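Local coordinates for protein UTP--glucose-1-phosphate uridylyltransferase (Acinetobacter baumannii, PDB 6IKX) that catalyses the transfer of uridylyl from UTP to alpha-D-glucose 1-phosphate, yielding UDP-glucose and diphosphate, at residues 5-10 against 51-56; 14-19 against 259-264; 126-131 against 207-212; 160-165 against 201-206. The protein carries 1 engineered substitution. One frame throughout, in Å; residues are numbered along the deposited sequence.

Contact 1: 5-10 against 51-56. With SO4 (sulfate ion), chain G.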
loop_
_atom_site.group_PDB
_atom_site.type_symbol
_atom_site.label_atom_id
_atom_site.label_comp_id
_atom_site.label_asym_id
_atom_site.label_seq_id
_atom_site.Cartn_x
_atom_site.Cartn_y
_atom_site.Cartn_z
ATOM N N ALA A 5 -3.922 -25.927 1.660
ATOM C CA ALA A 5 -4.011 -25.430 3.048
ATOM C C ALA A 5 -4.573 -24.014 3.011
ATOM O O ALA A 5 -4.067 -23.207 2.237
ATOM C CB ALA A 5 -2.670 -25.485 3.740
ATOM N N VAL A 6 -5.558 -23.752 3.858
ATOM C CA VAL A 6 -6.153 -22.407 4.085
ATOM C C VAL A 6 -5.460 -21.769 5.297
ATOM O O VAL A 6 -5.439 -22.433 6.340
ATOM C CB VAL A 6 -7.670 -22.542 4.267
ATOM C CG1 VAL A 6 -8.291 -21.220 4.719
ATOM C CG2 VAL A 6 -8.293 -23.057 2.972
ATOM N N LEU A 7 -4.765 -20.637 5.112
ATOM C CA LEU A 7 -4.169 -19.883 6.253
ATOM C C LEU A 7 -5.047 -18.671 6.459
ATOM O O LEU A 7 -5.052 -17.779 5.614
ATOM C CB LEU A 7 -2.746 -19.400 5.998
ATOM C CG LEU A 7 -1.696 -20.396 5.546
ATOM C CD1 LEU A 7 -0.353 -20.098 6.199
ATOM C CD2 LEU A 7 -2.131 -21.841 5.751
ATOM N N PRO A 8 -5.902 -18.634 7.488
ATOM C CA PRO A 8 -6.839 -17.522 7.650
ATOM C C PRO A 8 -6.063 -16.397 8.339
ATOM O O PRO A 8 -5.736 -16.606 9.451
ATOM C CB PRO A 8 -7.965 -18.089 8.533
ATOM C CG PRO A 8 -7.631 -19.558 8.653
ATOM C CD PRO A 8 -6.117 -19.645 8.520
ATOM N N VAL A 9 -5.734 -15.319 7.625
ATOM C CA VAL A 9 -4.789 -14.244 8.085
ATOM C C VAL A 9 -5.450 -12.853 7.928
ATOM O O VAL A 9 -4.734 -11.884 7.691
ATOM C CB VAL A 9 -3.460 -14.337 7.295
ATOM C CG1 VAL A 9 -2.728 -15.652 7.527
ATOM C CG2 VAL A 9 -3.680 -14.130 5.813
ATOM N N ALA A 10 -6.770 -12.735 8.070
ATOM C CA ALA A 10 -7.516 -11.461 7.904
ATOM C C ALA A 10 -7.788 -10.748 9.240
ATOM O O ALA A 10 -8.377 -9.666 9.165
ATOM C CB ALA A 10 -8.795 -11.678 7.138
ATOM N N ILE A 51 -0.851 -22.726 -1.037
ATOM C CA ILE A 51 -1.062 -21.894 0.182
ATOM C C ILE A 51 -2.208 -20.938 -0.134
ATOM O O ILE A 51 -2.075 -20.128 -1.051
ATOM C CB ILE A 51 0.243 -21.192 0.602
ATOM C CG1 ILE A 51 1.283 -22.214 1.079
ATOM C CG2 ILE A 51 -0.007 -20.134 1.677
ATOM C CD1 ILE A 51 0.800 -23.080 2.224
ATOM N N ILE A 52 -3.345 -21.097 0.531
ATOM C CA ILE A 52 -4.550 -20.254 0.283
ATOM C C ILE A 52 -4.672 -19.273 1.444
ATOM O O ILE A 52 -5.179 -19.698 2.500
ATOM C CB ILE A 52 -5.809 -21.122 0.115
ATOM C CG1 ILE A 52 -5.556 -22.255 -0.885
ATOM C CG2 ILE A 52 -7.009 -20.260 -0.284
ATOM C CD1 ILE A 52 -6.695 -23.242 -1.022
ATOM N N LEU A 53 -4.157 -18.050 1.277
ATOM C CA LEU A 53 -4.219 -16.973 2.314
ATOM C C LEU A 53 -5.633 -16.356 2.280
ATOM O O LEU A 53 -5.996 -15.820 1.228
ATOM C CB LEU A 53 -3.186 -15.879 1.984
ATOM C CG LEU A 53 -1.725 -16.292 1.924
ATOM C CD1 LEU A 53 -0.852 -15.120 1.555
ATOM C CD2 LEU A 53 -1.255 -16.875 3.226
ATOM N N VAL A 54 -6.424 -16.434 3.348
ATOM C CA VAL A 54 -7.697 -15.664 3.436
ATOM C C VAL A 54 -7.327 -14.341 4.090
ATOM O O VAL A 54 -6.936 -14.355 5.282
ATOM C CB VAL A 54 -8.793 -16.414 4.217
ATOM C CG1 VAL A 54 -10.119 -15.692 4.163
ATOM C CG2 VAL A 54 -8.984 -17.808 3.673
ATOM N N THR A 55 -7.402 -13.241 3.347
ATOM C CA THR A 55 -6.690 -12.020 3.800
ATOM C C THR A 55 -7.598 -10.780 3.886
ATOM O O THR A 55 -8.790 -10.796 3.571
ATOM C CB THR A 55 -5.400 -11.846 2.971
ATOM O OG1 THR A 55 -4.511 -11.036 3.747
ATOM C CG2 THR A 55 -5.613 -11.276 1.588
ATOM N N HIS A 56 -7.009 -9.734 4.413
ATOM C CA HIS A 56 -7.599 -8.395 4.605
ATOM C C HIS A 56 -6.824 -7.435 3.713
ATOM O O HIS A 56 -5.571 -7.646 3.552
ATOM C CB HIS A 56 -7.526 -8.053 6.096
ATOM C CG HIS A 56 -8.217 -6.802 6.489
ATOM N ND1 HIS A 56 -7.520 -5.654 6.805
ATOM C CD2 HIS A 56 -9.522 -6.516 6.630
ATOM C CE1 HIS A 56 -8.374 -4.704 7.127
ATOM N NE2 HIS A 56 -9.611 -5.212 7.027
HETATM S S SO4 G . -9.295 -14.475 10.668
HETATM O O1 SO4 G . -8.061 -13.893 11.152
HETATM O O2 SO4 G . -9.133 -14.815 9.271
HETATM O O3 SO4 G . -10.376 -13.531 10.805
HETATM O O4 SO4 G . -9.618 -15.651 11.439
#
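Val6 and Val54 meet by single methyl groups, CG1 of Val6 lying 3.6 Å from CG2 of Val54, and their side chains cross obliquely. Val6 turns CG1 anti to its own N (chi1 171°), which carries this methyl toward the neighbouring strand, while Val54 uses the branch lying beside its N. Pro8 and Ile52 share this face of the sheet, and Ile52 sets its CB and CG1 against the carbonyl O of Ala5. The reverse face is built from Ala5, Leu7, Ile51 and Leu53. There CD2 of Leu53 reaches CB of Leu7 at 4.0 Å, and CG2 of Ile51 lies 4.2 Å from CG of Leu7; helix 35-44 packs over Leu7 and Ile51. Branched aliphatic side chains suit Val6, Ile52, Val54, Leu7, Ile51 and Leu53, all of which are buried.

The strands run parallel, joined by backbone bonds from Ile52 N to Ala5 O (2.8 Å) through to Val9 N, which reaches Val54 O at 2.8 Å. CG2 of Val9 comes over Thr55, whose buried OG1 has no polar partner in the model. Ala10, small enough to sit close, places its CB 3.6 Å from the carbonyl C of Thr55, and CB of His56 approaches the O of Ala10. ND1 of the imidazole is hydrogen-bonded to Ser58, and NE2 weakly to Glu71 of a second subunit. A sulfate takes a weak hydrogen bond from Ala10 N to its O2 (3.4 Å). Pro8 and Ala10 bind UTP, so this is the parallel strand-to-loop junction that opens the nucleotide site in the Rossmann-like sheet of GT-A nucleotidyltransferases.

Contact 2: 14-19 against 259-264. With SO4 (sulfate ion), chain F.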
loop_
_atom_site.group_PDB
_atom_site.type_symbol
_atom_site.label_atom_id
_atom_site.label_comp_id
_atom_site.label_asym_id
_atom_site.label_seq_id
_atom_site.Cartn_x
_atom_site.Cartn_y
_atom_site.Cartn_z
ATOM N N THR A 14 -5.567 -7.485 17.258
ATOM C CA THR A 14 -5.898 -6.716 18.464
ATOM C C THR A 14 -5.050 -7.169 19.607
ATOM O O THR A 14 -4.645 -6.396 20.432
ATOM C CB THR A 14 -7.383 -6.677 18.813
ATOM O OG1 THR A 14 -7.917 -7.989 18.823
ATOM C CG2 THR A 14 -8.106 -5.853 17.807
ATOM N N ARG A 15 -4.790 -8.456 19.640
ATOM C CA ARG A 15 -3.788 -8.999 20.524
ATOM C C ARG A 15 -2.427 -8.637 19.819
ATOM O O ARG A 15 -2.363 -8.549 18.577
ATOM C CB ARG A 15 -3.996 -10.501 20.703
ATOM C CG ARG A 15 -5.368 -11.015 20.249
ATOM C CD ARG A 15 -5.731 -12.370 20.827
ATOM N NE ARG A 15 -5.328 -13.483 19.972
ATOM C CZ ARG A 15 -4.606 -14.513 20.388
ATOM N NH1 ARG A 15 -4.270 -15.483 19.558
ATOM N NH2 ARG A 15 -4.214 -14.570 21.643
ATOM N N PHE A 16 -1.368 -8.414 20.603
ATOM C CA PHE A 16 -0.017 -7.972 20.146
ATOM C C PHE A 16 -0.220 -6.631 19.474
ATOM O O PHE A 16 0.254 -6.408 18.402
ATOM C CB PHE A 16 0.690 -8.989 19.214
ATOM C CG PHE A 16 2.154 -9.078 19.382
ATOM C CD1 PHE A 16 2.836 -8.190 20.156
ATOM C CD2 PHE A 16 2.843 -10.069 18.743
ATOM C CE1 PHE A 16 4.187 -8.294 20.299
ATOM C CE2 PHE A 16 4.192 -10.176 18.877
ATOM C CZ PHE A 16 4.865 -9.286 19.659
ATOM N N LEU A 17 -0.856 -5.709 20.175
ATOM C CA LEU A 17 -1.274 -4.483 19.533
ATOM C C LEU A 17 -0.434 -3.353 19.074
ATOM O O LEU A 17 -0.739 -2.852 18.000
ATOM C CB LEU A 17 -2.545 -3.917 20.087
ATOM C CG LEU A 17 -3.240 -3.169 18.965
ATOM C CD1 LEU A 17 -3.191 -3.904 17.654
ATOM C CD2 LEU A 17 -4.674 -2.954 19.327
ATOM N N PRO A 18 0.541 -2.880 19.826
ATOM C CA PRO A 18 1.345 -1.790 19.274
ATOM C C PRO A 18 2.051 -2.347 18.009
ATOM O O PRO A 18 1.948 -1.765 16.966
ATOM C CB PRO A 18 2.275 -1.383 20.409
ATOM C CG PRO A 18 2.011 -2.301 21.510
ATOM C CD PRO A 18 0.866 -3.202 21.211
ATOM N N ALA A 19 2.627 -3.534 18.105
ATOM C CA ALA A 19 3.422 -4.182 17.021
ATOM C C ALA A 19 2.603 -4.389 15.744
ATOM O O ALA A 19 3.184 -4.197 14.695
ATOM C CB ALA A 19 3.998 -5.500 17.462
ATOM N N GLY A 259 0.173 -14.621 18.773
ATOM C CA GLY A 259 -0.965 -13.717 19.023
ATOM C C GLY A 259 -0.910 -13.090 20.409
ATOM O O GLY A 259 -1.597 -12.071 20.599
ATOM N N SER A 260 -0.147 -13.672 21.349
ATOM C CA SER A 260 -0.032 -13.214 22.764
ATOM C C SER A 260 1.436 -12.886 23.131
ATOM O O SER A 260 2.259 -13.841 23.241
ATOM C CB SER A 260 -0.605 -14.240 23.688
ATOM O OG SER A 260 0.439 -14.935 24.351
ATOM N N LYS A 261 1.727 -11.594 23.371
ATOM C CA LYS A 261 3.070 -10.992 23.652
ATOM C C LYS A 261 4.016 -11.926 24.446
ATOM O O LYS A 261 5.223 -11.966 24.116
ATOM C CB LYS A 261 2.888 -9.636 24.350
ATOM C CG LYS A 261 2.247 -8.550 23.486
ATOM C CD LYS A 261 2.007 -7.218 24.184
ATOM C CE LYS A 261 1.293 -6.209 23.296
ATOM N NZ LYS A 261 1.199 -4.857 23.914
ATOM N N LEU A 262 3.561 -12.678 25.447
ATOM C CA LEU A 262 4.504 -13.555 26.219
ATOM C C LEU A 262 4.878 -14.861 25.466
ATOM O O LEU A 262 6.024 -15.346 25.605
ATOM C CB LEU A 262 3.879 -13.857 27.581
ATOM C CG LEU A 262 4.878 -14.198 28.680
ATOM C CD1 LEU A 262 5.814 -13.017 28.972
ATOM C CD2 LEU A 262 4.143 -14.632 29.940
ATOM N N GLY A 263 3.950 -15.443 24.712
ATOM C CA GLY A 263 4.204 -16.617 23.869
ATOM C C GLY A 263 4.976 -16.230 22.623
ATOM O O GLY A 263 5.647 -17.095 22.095
ATOM N N TYR A 264 4.862 -14.983 22.160
ATOM C CA TYR A 264 5.796 -14.386 21.170
ATOM C C TYR A 264 7.230 -14.390 21.728
ATOM O O TYR A 264 8.106 -15.069 21.134
ATOM C CB TYR A 264 5.329 -12.993 20.753
ATOM C CG TYR A 264 6.340 -12.215 19.951
ATOM C CD1 TYR A 264 6.615 -12.548 18.631
ATOM C CD2 TYR A 264 7.052 -11.167 20.536
ATOM C CE1 TYR A 264 7.582 -11.862 17.912
ATOM C CE2 TYR A 264 7.968 -10.434 19.806
ATOM C CZ TYR A 264 8.251 -10.804 18.507
ATOM O OH TYR A 264 9.173 -10.096 17.825
HETATM S S SO4 F . -7.020 -10.355 15.926
HETATM O O1 SO4 F . -7.603 -11.684 15.844
HETATM O O2 SO4 F . -6.417 -10.007 14.663
HETATM O O3 SO4 F . -6.009 -10.316 16.976
HETATM O O4 SO4 F . -8.069 -9.403 16.201
#
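Phe16 is wedged between Lys261 and Tyr264 of helix 261-273. Its backbone has left-handed angles (phi 61°), and an unusual chi1 of -144° brings the ring there, with CB of Ala19 over one face. Tyr264, its CG anti to the backbone N, presents a ring face to the outer end of Phe16. The ring planes meet obliquely at 58°, and the carbons are modelled too close for their spacing to be trusted. The hydroxyl of Tyr264 is held by Thr29 O.

Lys261 lies extended beyond CG, its methylenes passing the Phe16 ring with CG 3.4 Å from Phe16 CD1 and NZ 3.2 Å from CD of Pro18. A long, weak ion pair links NZ to Asp32 of a second subunit.

Thr14 and Arg15 end the glycine-rich signature of nucleotidyltransferases (Gly11 to Arg15) and bind UTP. A sulfate sits there: Thr14 OG1 donates to its O4 at 3.0 Å, beside weak bonds from Thr14 N and Arg15 N and a bond from Gly13 N. Arg15 bends at chi3 and lays its guanidinium against Gly259, NH1 3.8 Å from Gly259 CA, a closeness the missing CB allows. Long, weak ion pairs join NH1 to Asp131 and Asp257.

Contact 3: 126-131 against 207-212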
loop_
_atom_site.group_PDB
_atom_site.type_symbol
_atom_site.label_atom_id
_atom_site.label_comp_id
_atom_site.label_asym_id
_atom_site.label_seq_id
_atom_site.Cartn_x
_atom_site.Cartn_y
_atom_site.Cartn_z
ATOM N N ALA A 126 -6.099 -28.694 4.457
ATOM C CA ALA A 126 -5.631 -28.399 5.821
ATOM C C ALA A 126 -6.002 -26.938 6.154
ATOM O O ALA A 126 -6.220 -26.165 5.220
ATOM C CB ALA A 126 -4.161 -28.727 5.912
ATOM N N VAL A 127 -6.142 -26.603 7.442
ATOM C CA VAL A 127 -6.261 -25.204 7.954
ATOM C C VAL A 127 -5.116 -24.991 8.936
ATOM O O VAL A 127 -4.911 -25.867 9.793
ATOM C CB VAL A 127 -7.618 -24.938 8.624
ATOM C CG1 VAL A 127 -7.674 -23.550 9.236
ATOM C CG2 VAL A 127 -8.794 -25.172 7.675
ATOM N N LEU A 128 -4.307 -23.966 8.701
ATOM C CA LEU A 128 -3.190 -23.551 9.603
ATOM C C LEU A 128 -3.601 -22.188 10.156
ATOM O O LEU A 128 -3.763 -21.264 9.326
ATOM C CB LEU A 128 -1.839 -23.391 8.877
ATOM C CG LEU A 128 -1.169 -24.580 8.165
ATOM C CD1 LEU A 128 0.005 -25.138 8.979
ATOM C CD2 LEU A 128 -2.142 -25.673 7.770
ATOM N N LEU A 129 -3.838 -22.081 11.456
ATOM C CA LEU A 129 -3.950 -20.758 12.130
ATOM C C LEU A 129 -2.518 -20.271 12.361
ATOM O O LEU A 129 -1.762 -20.842 13.132
ATOM C CB LEU A 129 -4.721 -20.867 13.444
ATOM C CG LEU A 129 -6.185 -21.310 13.376
ATOM C CD1 LEU A 129 -6.979 -20.646 14.487
ATOM C CD2 LEU A 129 -6.846 -21.009 12.047
ATOM N N PRO A 130 -2.117 -19.183 11.689
ATOM C CA PRO A 130 -0.726 -18.723 11.698
ATOM C C PRO A 130 -0.243 -17.927 12.927
ATOM O O PRO A 130 0.915 -17.681 13.029
ATOM C CB PRO A 130 -0.727 -17.794 10.489
ATOM C CG PRO A 130 -2.106 -17.156 10.584
ATOM C CD PRO A 130 -3.017 -18.318 10.920
ATOM N N ASP A 131 -1.117 -17.587 13.863
ATOM C CA ASP A 131 -0.695 -16.994 15.160
ATOM C C ASP A 131 -0.063 -18.106 16.011
ATOM O O ASP A 131 0.640 -17.778 16.954
ATOM C CB ASP A 131 -1.843 -16.203 15.801
ATOM C CG ASP A 131 -3.232 -16.785 15.560
ATOM O OD1 ASP A 131 -3.543 -17.175 14.382
ATOM O OD2 ASP A 131 -4.004 -16.853 16.544
ATOM N N VAL A 207 -5.250 -26.766 18.990
ATOM C CA VAL A 207 -4.030 -25.952 18.726
ATOM C C VAL A 207 -4.259 -24.991 17.544
ATOM O O VAL A 207 -3.623 -23.934 17.541
ATOM C CB VAL A 207 -2.849 -26.894 18.525
ATOM C CG1 VAL A 207 -1.659 -26.175 17.931
ATOM C CG2 VAL A 207 -2.491 -27.574 19.837
ATOM N N GLY A 208 -5.147 -25.299 16.593
ATOM C CA GLY A 208 -5.296 -24.500 15.360
ATOM C C GLY A 208 -4.607 -25.136 14.152
ATOM O O GLY A 208 -4.054 -24.377 13.280
ATOM N N ARG A 209 -4.644 -26.475 14.087
ATOM C CA ARG A 209 -4.292 -27.289 12.900
ATOM C C ARG A 209 -5.437 -28.272 12.632
ATOM O O ARG A 209 -5.880 -28.969 13.540
ATOM C CB ARG A 209 -2.944 -27.997 13.097
ATOM C CG ARG A 209 -1.765 -27.064 13.360
ATOM C CD ARG A 209 -1.357 -26.248 12.138
ATOM N NE ARG A 209 -0.113 -25.499 12.351
ATOM C CZ ARG A 209 -0.023 -24.210 12.712
ATOM N NH1 ARG A 209 -1.093 -23.470 12.938
ATOM N NH2 ARG A 209 1.157 -23.658 12.838
ATOM N N TYR A 210 -5.914 -28.303 11.400
ATOM C CA TYR A 210 -7.065 -29.126 10.982
ATOM C C TYR A 210 -6.753 -29.740 9.614
ATOM O O TYR A 210 -6.063 -29.130 8.781
ATOM C CB TYR A 210 -8.358 -28.308 10.926
ATOM C CG TYR A 210 -8.674 -27.481 12.149
ATOM C CD1 TYR A 210 -7.956 -26.326 12.460
ATOM C CD2 TYR A 210 -9.711 -27.832 12.989
ATOM C CE1 TYR A 210 -8.251 -25.567 13.585
ATOM C CE2 TYR A 210 -10.037 -27.065 14.097
ATOM C CZ TYR A 210 -9.310 -25.926 14.393
ATOM O OH TYR A 210 -9.652 -25.186 15.475
ATOM N N VAL A 211 -7.249 -30.953 9.410
ATOM C CA VAL A 211 -7.479 -31.537 8.061
ATOM C C VAL A 211 -8.954 -31.895 8.021
ATOM O O VAL A 211 -9.389 -32.546 8.946
ATOM C CB VAL A 211 -6.573 -32.747 7.833
ATOM C CG1 VAL A 211 -6.647 -33.213 6.391
ATOM C CG2 VAL A 211 -5.155 -32.441 8.266
ATOM N N LEU A 212 -9.675 -31.381 7.032
ATOM C CA LEU A 212 -11.151 -31.398 6.923
ATOM C C LEU A 212 -11.496 -31.817 5.506
ATOM O O LEU A 212 -10.732 -31.585 4.573
ATOM C CB LEU A 212 -11.733 -30.002 7.171
ATOM C CG LEU A 212 -11.284 -29.270 8.430
ATOM C CD1 LEU A 212 -11.725 -27.818 8.365
ATOM C CD2 LEU A 212 -11.829 -29.921 9.687
#
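Val127, Arg209 and Tyr210 bury the most surface here. Val127 and Tyr210 form a hydrogen-bonded antiparallel pair: Val127 N gives to Tyr210 O at 2.9 Å and Tyr210 N returns to Val127 O at 3.1 Å. Their side chains share a face, CB of Val127 standing 4.1 Å from CD1 of Tyr210, and the tyrosine ring turns its edge toward the O of Val127. CG2 of Val127 also touches CD1 of Leu212, so the compact valine meets both.

This pair attaches antiparallel strand 209-212 to strand 125-128, whose other neighbour is the parallel strand 4-8, making the mixed sheet of a GT-A-type nucleotidyltransferase. Asp131, three residues beyond the strand, binds UDP-glucose.

Arg209, on the opposite face, bends back at chi2 (-70°) over Leu128 and reaches the chain where the strand ends. Its guanidinium lies with one face toward Leu128, whose CD1 comes 3.4 Å from NE. NH1 donates to Leu129 O at 2.7 Å, an acceptor lying in the guanidinium plane, although the donor sits above the carbonyl plane. The same NH1 bonds Gly208 O at 3.1 Å, an oxygen that also accepts Leu129 N at 2.9 Å. NH2 is taken up by Val132 O and a salt bridge to Glu42, so a long, many-donored arginine suits this buried corner. Glycine suits position 208: at phi 101° a CB would press on Val207 O and crowd Leu129 CB.

Contact 4: 160-165 against 201-206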
loop_
_atom_site.group_PDB
_atom_site.type_symbol
_atom_site.label_atom_id
_atom_site.label_comp_id
_atom_site.label_asym_id
_atom_site.label_seq_id
_atom_site.Cartn_x
_atom_site.Cartn_y
_atom_site.Cartn_z
ATOM N N VAL A 160 -4.456 -31.394 18.786
ATOM C CA VAL A 160 -4.610 -31.054 20.233
ATOM C C VAL A 160 -3.275 -31.266 20.948
ATOM O O VAL A 160 -2.401 -31.978 20.418
ATOM C CB VAL A 160 -5.715 -31.878 20.921
ATOM C CG1 VAL A 160 -7.069 -31.650 20.277
ATOM C CG2 VAL A 160 -5.406 -33.371 20.971
ATOM N N GLU A 161 -3.125 -30.683 22.131
ATOM C CA GLU A 161 -1.888 -30.843 22.936
ATOM C C GLU A 161 -2.243 -30.796 24.424
ATOM O O GLU A 161 -3.029 -29.910 24.819
ATOM C CB GLU A 161 -0.880 -29.802 22.467
ATOM C CG GLU A 161 -0.499 -28.783 23.490
ATOM C CD GLU A 161 0.521 -27.810 22.952
ATOM O OE1 GLU A 161 1.733 -28.161 22.885
ATOM O OE2 GLU A 161 0.085 -26.727 22.559
ATOM N N ALA A 162 -1.731 -31.759 25.194
ATOM C CA ALA A 162 -1.851 -31.820 26.670
ATOM C C ALA A 162 -1.400 -30.474 27.263
ATOM O O ALA A 162 -0.299 -30.011 26.897
ATOM C CB ALA A 162 -1.009 -32.962 27.191
ATOM N N VAL A 163 -2.233 -29.857 28.105
ATOM C CA VAL A 163 -1.914 -28.633 28.911
ATOM C C VAL A 163 -2.077 -28.984 30.392
ATOM O O VAL A 163 -2.770 -29.947 30.724
ATOM C CB VAL A 163 -2.832 -27.458 28.528
ATOM C CG1 VAL A 163 -2.653 -27.057 27.073
ATOM C CG2 VAL A 163 -4.299 -27.757 28.826
ATOM N N PRO A 164 -1.451 -28.237 31.333
ATOM C CA PRO A 164 -1.688 -28.442 32.768
ATOM C C PRO A 164 -3.167 -28.360 33.196
ATOM O O PRO A 164 -3.853 -27.492 32.684
ATOM C CB PRO A 164 -0.859 -27.317 33.402
ATOM C CG PRO A 164 0.270 -27.131 32.421
ATOM C CD PRO A 164 -0.408 -27.236 31.075
ATOM N N ASP A 165 -3.600 -29.266 34.095
ATOM C CA ASP A 165 -5.001 -29.429 34.589
ATOM C C ASP A 165 -5.593 -28.087 35.044
ATOM O O ASP A 165 -6.772 -27.782 34.729
ATOM C CB ASP A 165 -5.055 -30.396 35.771
ATOM C CG ASP A 165 -4.868 -31.851 35.375
ATOM O OD1 ASP A 165 -5.579 -32.327 34.460
ATOM O OD2 ASP A 165 -4.012 -32.495 35.982
ATOM N N PRO A 201 -13.614 -31.999 29.912
ATOM C CA PRO A 201 -13.748 -33.356 29.382
ATOM C C PRO A 201 -12.426 -34.104 29.196
ATOM O O PRO A 201 -12.494 -35.296 29.111
ATOM C CB PRO A 201 -14.375 -33.220 27.992
ATOM C CG PRO A 201 -14.611 -31.731 27.777
ATOM C CD PRO A 201 -14.226 -30.990 29.041
ATOM N N SER A 202 -11.313 -33.370 29.099
ATOM C CA SER A 202 -9.920 -33.871 28.987
ATOM C C SER A 202 -8.946 -32.726 29.303
ATOM O O SER A 202 -9.417 -31.614 29.617
ATOM C CB SER A 202 -9.664 -34.434 27.615
ATOM O OG SER A 202 -9.435 -33.402 26.668
ATOM N N ASN A 203 -7.636 -32.966 29.180
ATOM C CA ASN A 203 -6.608 -31.895 29.260
ATOM C C ASN A 203 -6.038 -31.610 27.857
ATOM O O ASN A 203 -4.907 -31.067 27.767
ATOM C CB ASN A 203 -5.503 -32.275 30.243
ATOM C CG ASN A 203 -4.660 -33.407 29.710
ATOM O OD1 ASN A 203 -5.090 -34.130 28.814
ATOM N ND2 ASN A 203 -3.461 -33.550 30.237
ATOM N N LEU A 204 -6.797 -31.945 26.806
ATOM C CA LEU A 204 -6.362 -31.895 25.380
ATOM C C LEU A 204 -6.917 -30.621 24.708
ATOM O O LEU A 204 -8.157 -30.555 24.463
ATOM C CB LEU A 204 -6.803 -33.180 24.652
ATOM C CG LEU A 204 -6.147 -34.501 25.107
ATOM C CD1 LEU A 204 -6.451 -35.630 24.132
ATOM C CD2 LEU A 204 -4.634 -34.391 25.279
ATOM N N SER A 205 -6.028 -29.656 24.398
ATOM C CA SER A 205 -6.385 -28.304 23.875
ATOM C C SER A 205 -6.322 -28.287 22.345
ATOM O O SER A 205 -5.411 -28.888 21.803
ATOM C CB SER A 205 -5.507 -27.234 24.466
ATOM O OG SER A 205 -4.254 -27.153 23.797
ATOM N N VAL A 206 -7.286 -27.631 21.698
ATOM C CA VAL A 206 -7.293 -27.362 20.236
ATOM C C VAL A 206 -6.151 -26.397 19.900
ATOM O O VAL A 206 -6.111 -25.298 20.473
ATOM C CB VAL A 206 -8.638 -26.765 19.816
ATOM C CG1 VAL A 206 -8.628 -26.414 18.330
ATOM C CG2 VAL A 206 -9.773 -27.696 20.200
#
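Ser205 hooks onto Glu161 at the centre of an antiparallel strand pair, 156-162 with 204-207, in the outer part of the mixed nucleotidyltransferase sheet. The carbonyl O of Glu161 is gripped twice: by Ser205 N at 3.0 Å, above the carbonyl plane, and by Ser205 OG at 3.2 Å, in that plane on a lone pair. With chi1 at 81°, the serine hydroxyl sits between its own N and carbonyl carbon and folds back toward the neighbouring strand, where CG1 of Val163 lies 3.6 Å from Ser205 OG. A small hydroxyl residue is apt for a place that needs both a donor and little bulk.

On the other face, Val160 puts CG2 3.9 Å from CB of Leu204, and CD2 of Leu204 reaches over Ala162. Farther along, Val163 N binds Asn203 O at 3.0 Å, while the amide of Asn203 leans toward the Val163 carbonyl and Ala162 CB.

Around this shell, strand 172-175 packs on Val160 and Leu204, and Glu161 is held by Thr255. Val206 binds UDP-glucose, as does Gly172, with which it shares a backbone bond. The approach to the strand is set by an ST turn: Ser202 OG, which also bonds Val174 O, accepts Leu204 N at 3.0 Å.

Contacts 1 and 3 lie in the core and are neighbours in one sheet: strands 4-8 and 125-128 run side by side, Val6 bonding to Ala126 and Leu128. Both pair strands, but contact 1 is parallel and almost wholly aliphatic, whereas contact 3 is antiparallel and buries an arginine. Contact 4 continues the sheet through strand 156-162, about 17 Å between centres from contact 3, is less buried, and adds a serine hydroxyl to its backbone bonds. Contact 2 is also buried but farther from the chain centre than contacts 1 and 3, a loop against helix 261-273 without sheet bonds, close to a second subunit. It meets contact 3 through Arg15 and Asp131, and its loop follows shortly after segment 5-10.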